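Local coordinates for haloalkane dehalogenase (Mycobacterium rhodesiae, PDB 4MJ3), which probably catalyses the hydrolytic cleavage of carbon-halogen bonds in haloalkanes, yielding the alcohol and a halide ion, at residues 83-96 with 199-212. Sequence-based numbering, arbitrary orientation.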
ATOM      1  N   GLY A  83      -5.631 -11.060   0.331  1.00  8.62           N
ATOM      2  CA  GLY A  83      -6.799 -10.666  -0.445  1.00  8.44           C
ATOM      3  C   GLY A  83      -6.469 -10.111  -1.826  1.00  8.68           C
ATOM      4  O   GLY A  83      -7.396  -9.880  -2.615  1.00 10.48           O
ATOM      5  N   PHE A  84      -5.179  -9.915  -2.134  1.00  8.94           N
ATOM      6  CA  PHE A  84      -4.767  -9.151  -3.331  1.00  8.27           C
ATOM      7  C   PHE A  84      -3.610  -9.796  -4.067  1.00  8.74           C
ATOM      8  O   PHE A  84      -2.879 -10.609  -3.499  1.00  8.62           O
ATOM      9  CB  PHE A  84      -4.410  -7.709  -2.898  1.00  8.08           C
ATOM     10  CG  PHE A  84      -5.578  -6.992  -2.295  1.00  8.36           C
ATOM     11  CD1 PHE A  84      -5.876  -7.152  -0.953  1.00  8.61           C
ATOM     12  CD2 PHE A  84      -6.454  -6.256  -3.099  1.00  8.57           C
ATOM     13  CE1 PHE A  84      -7.017  -6.591  -0.410  1.00  8.49           C
ATOM     14  CE2 PHE A  84      -7.598  -5.685  -2.547  1.00  9.38           C
ATOM     15  CZ  PHE A  84      -7.856  -5.843  -1.203  1.00  8.89           C
ATOM     16  N   GLY A  85      -3.460  -9.446  -5.332  1.00  8.97           N
ATOM     17  CA  GLY A  85      -2.291  -9.837  -6.082  1.00  9.03           C
ATOM     18  C   GLY A  85      -2.158 -11.340  -6.145  1.00  9.88           C
ATOM     19  O   GLY A  85      -3.125 -12.032  -6.464  1.00  8.48           O
ATOM     20  N   ARG A  86      -0.951 -11.828  -5.863  1.00 10.33           N
ATOM     21  CA  ARG A  86      -0.659 -13.241  -5.837  1.00 11.11           C
ATOM     22  C   ARG A  86      -0.681 -13.834  -4.412  1.00 10.84           C
ATOM     23  O   ARG A  86      -0.310 -14.988  -4.222  1.00 10.67           O
ATOM     24  CB  ARG A  86       0.673 -13.485  -6.535  1.00 12.10           C
ATOM     25  CG  ARG A  86       0.689 -12.983  -7.965  1.00 12.64           C
ATOM     26  CD  ARG A  86       1.988 -13.319  -8.688  1.00 16.13           C
ATOM     27  NE  ARG A  86       2.003 -14.726  -9.074  1.00 17.10           N
ATOM     28  CZ  ARG A  86       2.730 -15.259 -10.045  1.00 18.00           C
ATOM     29  NH1 ARG A  86       3.570 -14.516 -10.750  1.00 17.89           N
ATOM     30  NH2 ARG A  86       2.620 -16.563 -10.293  1.00 21.01           N
ATOM     31  N   SER A  87      -1.158 -13.063  -3.432  1.00  9.34           N
ATOM     32  CA  SER A  87      -1.348 -13.574  -2.083  1.00 10.63           C
ATOM     33  C   SER A  87      -2.657 -14.359  -1.966  1.00  9.29           C
ATOM     34  O   SER A  87      -3.566 -14.218  -2.794  1.00  8.58           O
ATOM     35  CB  SER A  87      -1.295 -12.457  -1.045  1.00  9.38           C
ATOM     36  OG  SER A  87       0.013 -11.871  -0.961  1.00  9.02           O
ATOM     37  N   ASP A  88      -2.719 -15.230  -0.972  1.00 10.07           N
ATOM     38  CA  ASP A  88      -3.945 -15.975  -0.698  1.00  9.86           C
ATOM     39  C   ASP A  88      -5.091 -15.051  -0.280  1.00  9.67           C
ATOM     40  O   ASP A  88      -4.875 -13.925   0.165  1.00  9.07           O
ATOM     41  CB  ASP A  88      -3.704 -17.028   0.388  1.00 10.76           C
ATOM     42  CG  ASP A  88      -2.922 -18.231  -0.120  1.00 11.07           C
ATOM     43  OD1 ASP A  88      -2.722 -18.348  -1.347  1.00 11.42           O
ATOM     44  OD2 ASP A  88      -2.520 -19.070   0.726  1.00 10.90           O
ATOM     45  N   LYS A  89      -6.320 -15.556  -0.435  1.00 10.00           N
ATOM     46  CA  LYS A  89      -7.509 -14.718  -0.399  1.00  9.03           C
ATOM     47  C   LYS A  89      -8.632 -15.394   0.409  1.00 11.30           C
ATOM     48  O   LYS A  89      -9.415 -16.191  -0.114  1.00 10.80           O
ATOM     49  CB  LYS A  89      -7.987 -14.393  -1.823  1.00  9.25           C
ATOM     50  CG  LYS A  89      -6.915 -13.730  -2.688  1.00  9.28           C
ATOM     51  CD  LYS A  89      -7.411 -13.362  -4.070  1.00  9.80           C
ATOM     52  CE  LYS A  89      -6.370 -12.562  -4.823  1.00  9.22           C
ATOM     53  NZ  LYS A  89      -5.106 -13.312  -5.024  1.00  9.38           N
ATOM     54  N   PRO A  90      -8.697 -15.085   1.704  1.00 10.03           N
ATOM     55  CA  PRO A  90      -9.823 -15.476   2.521  1.00 10.71           C
ATOM     56  C   PRO A  90     -11.151 -15.151   1.804  1.00 10.47           C
ATOM     57  O   PRO A  90     -11.257 -14.109   1.146  1.00 10.18           O
ATOM     58  CB  PRO A  90      -9.632 -14.636   3.788  1.00 12.17           C
ATOM     59  CG  PRO A  90      -8.136 -14.476   3.869  1.00 10.33           C
ATOM     60  CD  PRO A  90      -7.679 -14.335   2.463  1.00  9.88           C
ATOM     61  N   THR A  91     -12.153 -16.021   1.962  1.00 11.14           N
ATOM     62  CA  THR A  91     -13.383 -15.918   1.201  1.00 11.80           C
ATOM     63  C   THR A  91     -14.476 -15.087   1.853  1.00 11.44           C
ATOM     64  O   THR A  91     -15.443 -14.743   1.190  1.00 11.62           O
ATOM     65  CB  THR A  91     -13.979 -17.329   0.950  1.00 14.62           C
ATOM     66  OG1 THR A  91     -14.188 -17.958   2.206  1.00 16.02           O
ATOM     67  CG2 THR A  91     -13.002 -18.151   0.119  1.00 18.65           C
ATOM     68  N   SER A  92     -14.356 -14.815   3.143  1.00 11.64           N
ATOM     69  CA  SER A  92     -15.404 -14.070   3.846  1.00 13.42           C
ATOM     70  C   SER A  92     -14.956 -12.647   4.096  1.00 12.11           C
ATOM     71  O   SER A  92     -13.839 -12.414   4.537  1.00 10.92           O
ATOM     72  CB  SER A  92     -15.768 -14.721   5.181  1.00 16.01           C
ATOM     73  OG  SER A  92     -16.711 -13.899   5.866  1.00 19.04           O
ATOM     74  N   ARG A  93     -15.855 -11.690   3.865  1.00 12.88           N
ATOM     75  CA  ARG A  93     -15.552 -10.290   4.180  1.00 12.23           C
ATOM     76  C   ARG A  93     -15.183 -10.097   5.651  1.00 13.59           C
ATOM     77  O   ARG A  93     -14.352  -9.260   5.980  1.00 14.81           O
ATOM     78  CB  ARG A  93     -16.719  -9.391   3.753  1.00 15.18           C
ATOM     79  CG  ARG A  93     -16.818  -9.270   2.232  1.00 17.00           C
ATOM     80  CD  ARG A  93     -17.998  -8.441   1.751  1.00 23.99           C
ATOM     81  NE  ARG A  93     -17.936  -7.075   2.255  1.00 23.22           N
ATOM     82  CZ  ARG A  93     -18.544  -6.022   1.712  1.00 18.86           C
ATOM     83  NH1 ARG A  93     -19.265  -6.126   0.599  1.00 16.48           N
ATOM     84  NH2 ARG A  93     -18.433  -4.852   2.323  1.00 18.55           N
ATOM     85  N   ASP A  94     -15.784 -10.901   6.523  1.00 14.58           N
ATOM     86  CA  ASP A  94     -15.522 -10.816   7.954  1.00 14.42           C
ATOM     87  C   ASP A  94     -14.124 -11.275   8.358  1.00 13.15           C
ATOM     88  O   ASP A  94     -13.713 -11.013   9.477  1.00 13.18           O
ATOM     89  CB  ASP A  94     -16.574 -11.623   8.718  1.00 17.41           C
ATOM     90  CG  ASP A  94     -17.956 -11.061   8.552  1.00 26.33           C
ATOM     91  OD1 ASP A  94     -18.097  -9.817   8.479  1.00 32.51           O
ATOM     92  OD2 ASP A  94     -18.898 -11.865   8.485  1.00 29.90           O
ATOM     93  N   ASP A  95     -13.400 -11.949   7.460  1.00 11.94           N
ATOM     94  CA  ASP A  95     -12.017 -12.365   7.698  1.00 12.72           C
ATOM     95  C   ASP A  95     -11.073 -11.146   7.612  1.00 11.14           C
ATOM     96  O   ASP A  95      -9.926 -11.227   8.049  1.00  9.92           O
ATOM     97  CB  ASP A  95     -11.524 -13.401   6.654  1.00 14.75           C
ATOM     98  CG  ASP A  95     -12.280 -14.766   6.695  1.00 21.34           C
ATOM     99  OD1 ASP A  95     -12.635 -15.218   7.795  1.00 19.69           O
ATOM    100  OD2 ASP A  95     -12.478 -15.369   5.599  1.00 20.81           O
ATOM    101  N   TYR A  96     -11.524 -10.062   6.986  1.00  9.77           N
ATOM    102  CA  TYR A  96     -10.664  -8.911   6.763  1.00 10.65           C
ATOM    103  C   TYR A  96     -11.019  -7.820   7.760  1.00 10.50           C
ATOM    104  O   TYR A  96     -12.175  -7.336   7.815  1.00 12.04           O
ATOM    105  CB  TYR A  96     -10.807  -8.372   5.346  1.00  9.83           C
ATOM    106  CG  TYR A  96     -10.453  -9.356   4.263  1.00  8.88           C
ATOM    107  CD1 TYR A  96     -11.410 -10.235   3.769  1.00  8.87           C
ATOM    108  CD2 TYR A  96      -9.177  -9.421   3.746  1.00  8.91           C
ATOM    109  CE1 TYR A  96     -11.103 -11.144   2.762  1.00  8.51           C
ATOM    110  CE2 TYR A  96      -8.855 -10.315   2.722  1.00  8.67           C
ATOM    111  CZ  TYR A  96      -9.821 -11.173   2.246  1.00  9.32           C
ATOM    112  OH  TYR A  96      -9.558 -12.048   1.238  1.00 10.97           O
ATOM    113  N   PRO A 199      -5.712 -11.033 -10.465  1.00 11.90           N
ATOM    114  CA  PRO A 199      -5.952 -11.702  -9.181  1.00 11.12           C
ATOM    115  C   PRO A 199      -7.369 -12.217  -8.939  1.00 10.09           C
ATOM    116  O   PRO A 199      -7.571 -13.027  -8.027  1.00 11.82           O
ATOM    117  CB  PRO A 199      -5.635 -10.598  -8.159  1.00 11.45           C
ATOM    118  CG  PRO A 199      -4.698  -9.686  -8.875  1.00 11.82           C
ATOM    119  CD  PRO A 199      -5.260  -9.638 -10.269  1.00 11.19           C
ATOM    120  N   PHE A 200      -8.341 -11.733  -9.704  1.00  9.74           N
ATOM    121  CA  PHE A 200      -9.763 -11.904  -9.369  1.00 10.47           C
ATOM    122  C   PHE A 200     -10.569 -12.575 -10.517  1.00 12.23           C
ATOM    123  O   PHE A 200     -11.324 -11.909 -11.226  1.00 12.27           O
ATOM    124  CB  PHE A 200     -10.374 -10.530  -9.063  1.00 10.88           C
ATOM    125  CG  PHE A 200      -9.659  -9.763  -7.984  1.00 10.03           C
ATOM    126  CD1 PHE A 200      -9.478 -10.307  -6.711  1.00 10.80           C
ATOM    127  CD2 PHE A 200      -9.143  -8.505  -8.248  1.00 11.10           C
ATOM    128  CE1 PHE A 200      -8.794  -9.621  -5.736  1.00  9.66           C
ATOM    129  CE2 PHE A 200      -8.474  -7.796  -7.261  1.00 10.62           C
ATOM    130  CZ  PHE A 200      -8.318  -8.344  -5.995  1.00 10.22           C
ATOM    131  N   PRO A 201     -10.384 -13.889 -10.724  1.00 13.69           N
ATOM    132  CA  PRO A 201     -11.125 -14.576 -11.795  1.00 15.60           C
ATOM    133  C   PRO A 201     -12.634 -14.405 -11.688  1.00 15.62           C
ATOM    134  O   PRO A 201     -13.322 -14.389 -12.707  1.00 16.68           O
ATOM    135  CB  PRO A 201     -10.744 -16.053 -11.613  1.00 16.07           C
ATOM    136  CG  PRO A 201      -9.463 -16.044 -10.862  1.00 16.01           C
ATOM    137  CD  PRO A 201      -9.379 -14.756 -10.096  1.00 12.89           C
ATOM    138  N   ASP A 202     -13.144 -14.267 -10.474  1.00 16.68           N
ATOM    139  CA  ASP A 202     -14.539 -13.958 -10.262  1.00 15.36           C
ATOM    140  C   ASP A 202     -14.740 -13.360  -8.874  1.00 15.30           C
ATOM    141  O   ASP A 202     -13.780 -13.180  -8.133  1.00 15.87           O
ATOM    142  CB  ASP A 202     -15.417 -15.214 -10.486  1.00 17.62           C
ATOM    143  CG  ASP A 202     -15.100 -16.331  -9.525  1.00 21.97           C
ATOM    144  OD1 ASP A 202     -14.921 -16.074  -8.331  1.00 19.40           O
ATOM    145  OD2 ASP A 202     -15.045 -17.495  -9.961  1.00 26.70           O
ATOM    146  N   ALA A 203     -15.988 -13.078  -8.527  1.00 15.10           N
ATOM    147  CA  ALA A 203     -16.311 -12.370  -7.292  1.00 15.23           C
ATOM    148  C   ALA A 203     -15.914 -13.119  -6.031  1.00 14.53           C
ATOM    149  O   ALA A 203     -15.696 -12.492  -5.002  1.00 13.59           O
ATOM    150  CB  ALA A 203     -17.793 -12.023  -7.253  1.00 16.86           C
ATOM    151  N   SER A 204     -15.770 -14.448  -6.111  1.00 15.74           N
ATOM    152  CA  SER A 204     -15.432 -15.241  -4.919  1.00 14.80           C
ATOM    153  C   SER A 204     -14.037 -14.904  -4.388  1.00 11.47           C
ATOM    154  O   SER A 204     -13.765 -15.121  -3.201  1.00 13.13           O
ATOM    155  CB  SER A 204     -15.529 -16.739  -5.198  1.00 16.48           C
ATOM    156  OG  SER A 204     -14.513 -17.152  -6.073  1.00 16.27           O
ATOM    157  N   TYR A 205     -13.188 -14.344  -5.249  1.00  9.66           N
ATOM    158  CA  TYR A 205     -11.837 -13.938  -4.906  1.00  9.35           C
ATOM    159  C   TYR A 205     -11.747 -12.484  -4.400  1.00  9.97           C
ATOM    160  O   TYR A 205     -10.647 -12.019  -4.094  1.00 10.12           O
ATOM    161  CB  TYR A 205     -10.908 -14.066  -6.117  1.00  9.45           C
ATOM    162  CG  TYR A 205     -10.682 -15.463  -6.604  1.00  9.25           C
ATOM    163  CD1 TYR A 205     -11.612 -16.083  -7.428  1.00 11.99           C
ATOM    164  CD2 TYR A 205      -9.564 -16.176  -6.228  1.00 10.41           C
ATOM    165  CE1 TYR A 205     -11.403 -17.376  -7.886  1.00 14.69           C
ATOM    166  CE2 TYR A 205      -9.334 -17.466  -6.692  1.00 11.33           C
ATOM    167  CZ  TYR A 205     -10.254 -18.052  -7.518  1.00 12.18           C
ATOM    168  OH  TYR A 205     -10.052 -19.350  -7.967  1.00 15.27           O
ATOM    169  N   GLN A 206     -12.873 -11.777  -4.329  1.00 11.35           N
ATOM    170  CA  GLN A 206     -12.851 -10.327  -4.117  1.00 11.59           C
ATOM    171  C   GLN A 206     -13.346  -9.861  -2.746  1.00 12.19           C
ATOM    172  O   GLN A 206     -13.625  -8.693  -2.576  1.00 12.15           O
ATOM    173  CB  GLN A 206     -13.666  -9.626  -5.222  1.00 12.00           C
ATOM    174  CG  GLN A 206     -13.073  -9.762  -6.612  1.00 13.62           C
ATOM    175  CD  GLN A 206     -13.871  -8.983  -7.637  1.00 12.16           C
ATOM    176  OE1 GLN A 206     -15.106  -8.992  -7.610  1.00 13.52           O
ATOM    177  NE2 GLN A 206     -13.178  -8.292  -8.528  1.00 14.85           N
ATOM    178  N   ALA A 207     -13.472 -10.765  -1.777  1.00 11.69           N
ATOM    179  CA  ALA A 207     -13.968 -10.386  -0.469  1.00 10.26           C
ATOM    180  C   ALA A 207     -13.105  -9.309   0.179  1.00 10.15           C
ATOM    181  O   ALA A 207     -13.639  -8.409   0.825  1.00 10.67           O
ATOM    182  CB  ALA A 207     -14.099 -11.605   0.441  1.00 11.97           C
ATOM    183  N   GLY A 208     -11.785  -9.413   0.015  1.00 10.05           N
ATOM    184  CA  GLY A 208     -10.854  -8.428   0.582  1.00  9.10           C
ATOM    185  C   GLY A 208     -11.011  -7.083  -0.110  1.00 10.90           C
ATOM    186  O   GLY A 208     -11.020  -6.038   0.529  1.00  8.74           O
ATOM    187  N   ALA A 209     -11.150  -7.131  -1.435  1.00  8.86           N
ATOM    188  CA  ALA A 209     -11.369  -5.913  -2.230  1.00  9.93           C
ATOM    189  C   ALA A 209     -12.717  -5.220  -1.898  1.00  9.40           C
ATOM    190  O   ALA A 209     -12.786  -4.000  -1.846  1.00  9.54           O
ATOM    191  CB  ALA A 209     -11.264  -6.232  -3.727  1.00 10.48           C
ATOM    192  N   ARG A 210     -13.773  -5.997  -1.667  1.00  8.51           N
ATOM    193  CA  ARG A 210     -15.058  -5.406  -1.274  1.00  8.68           C
ATOM    194  C   ARG A 210     -15.042  -4.847   0.146  1.00  8.17           C
ATOM    195  O   ARG A 210     -15.685  -3.855   0.416  1.00  9.54           O
ATOM    196  CB  ARG A 210     -16.170  -6.447  -1.379  1.00  9.08           C
ATOM    197  CG  ARG A 210     -16.546  -6.768  -2.804  1.00  9.75           C
ATOM    198  CD  ARG A 210     -17.392  -5.679  -3.441  1.00 10.84           C
ATOM    199  NE  ARG A 210     -17.999  -6.172  -4.679  1.00 12.36           N
ATOM    200  CZ  ARG A 210     -18.882  -5.517  -5.426  1.00 12.50           C
ATOM    201  NH1 ARG A 210     -19.288  -4.292  -5.112  1.00 12.58           N
ATOM    202  NH2 ARG A 210     -19.383  -6.108  -6.497  1.00 14.02           N
ATOM    203  N   GLN A 211     -14.321  -5.502   1.044  1.00  8.48           N
ATOM    204  CA  GLN A 211     -14.356  -5.120   2.451  1.00  9.50           C
ATOM    205  C   GLN A 211     -13.484  -3.891   2.745  1.00 10.09           C
ATOM    206  O   GLN A 211     -13.812  -3.130   3.668  1.00 10.38           O
ATOM    207  CB  GLN A 211     -14.000  -6.298   3.367  1.00 10.63           C
ATOM    208  CG  GLN A 211     -14.222  -6.053   4.872  1.00 11.11           C
ATOM    209  CD  GLN A 211     -15.669  -5.762   5.258  1.00 12.35           C
ATOM    210  OE1 GLN A 211     -16.591  -5.804   4.441  1.00 12.80           O
ATOM    211  NE2 GLN A 211     -15.864  -5.429   6.522  1.00 17.77           N
ATOM    212  N   PHE A 212     -12.400  -3.685   2.003  1.00  8.59           N
ATOM    213  CA  PHE A 212     -11.445  -2.641   2.389  1.00  9.17           C
ATOM    214  C   PHE A 212     -12.056  -1.275   2.664  1.00  9.91           C
ATOM    215  O   PHE A 212     -11.771  -0.662   3.693  1.00 10.08           O
ATOM    216  CB  PHE A 212     -10.300  -2.452   1.378  1.00  9.94           C
ATOM    217  CG  PHE A 212      -8.940  -2.854   1.910  1.00 10.09           C
ATOM    218  CD1 PHE A 212      -8.617  -2.691   3.255  1.00  9.77           C
ATOM    219  CD2 PHE A 212      -7.969  -3.322   1.048  1.00  9.06           C
ATOM    220  CE1 PHE A 212      -7.377  -3.054   3.729  1.00 11.38           C
ATOM    221  CE2 PHE A 212      -6.741  -3.718   1.518  1.00 10.58           C
ATOM    222  CZ  PHE A 212      -6.425  -3.549   2.859  1.00 11.87           C
TER
HETATM  223  O   HOH W   1     -10.180  -9.917  -2.222  1.00  8.65           O
HETATM  224  O   HOH W   2     -12.254 -13.494  -1.540  1.00 12.83           O
HETATM  225  O   HOH W   3     -15.697 -15.614  -1.406  1.00 21.84           O
HETATM  226  O   HOH W   4     -14.308  -6.483   9.062  1.00 12.94           O
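G83 and G208 bring the two backbones to a CA-CA separation of 4.7 Å, where helix 207-211 meets the loop that leads through a type II' turn (F84 to S87) into strand 89-90. No direct backbone hydrogen bond joins the segments; waters bridge them instead. One donates to G83 O and Y205 O and accepts from A209 N, while a second links P90 O, S204 O and A207 N.

The absence of a side chain at G208 lets its CA sit 3.3 Å from the centroid of the Y96 ring, 10° off the normal, a CH-pi contact over the face. The far end of the ring is held by Y96 OH, which donates to P90 O in the carbonyl plane, on a lone pair. F84 CZ comes within 3.4 Å of F212 CD2, the rings meeting obliquely; their planes are near parallel but slid so far that overlap is slight. K89 runs extended past P199 and Y205, then bends at its last torsion (chi4 61°), which turns NZ to the carbonyls of G85 and S87; T6 also bonds it.

At the other end R93 grips Q211 side-on: NE (2.9 Å) and NH2 (3.0 Å) both donate to OE1, which lies in the guanidinium plane although the amide is turned 65° from it. NH2 has a further partner in Q169.

In the alpha/beta hydrolase fold, this packing joins the loop after strand 75-79 to the largely helical region inserted between strands 140-145 and 242-244, consistent with the cap of haloalkane dehalogenases.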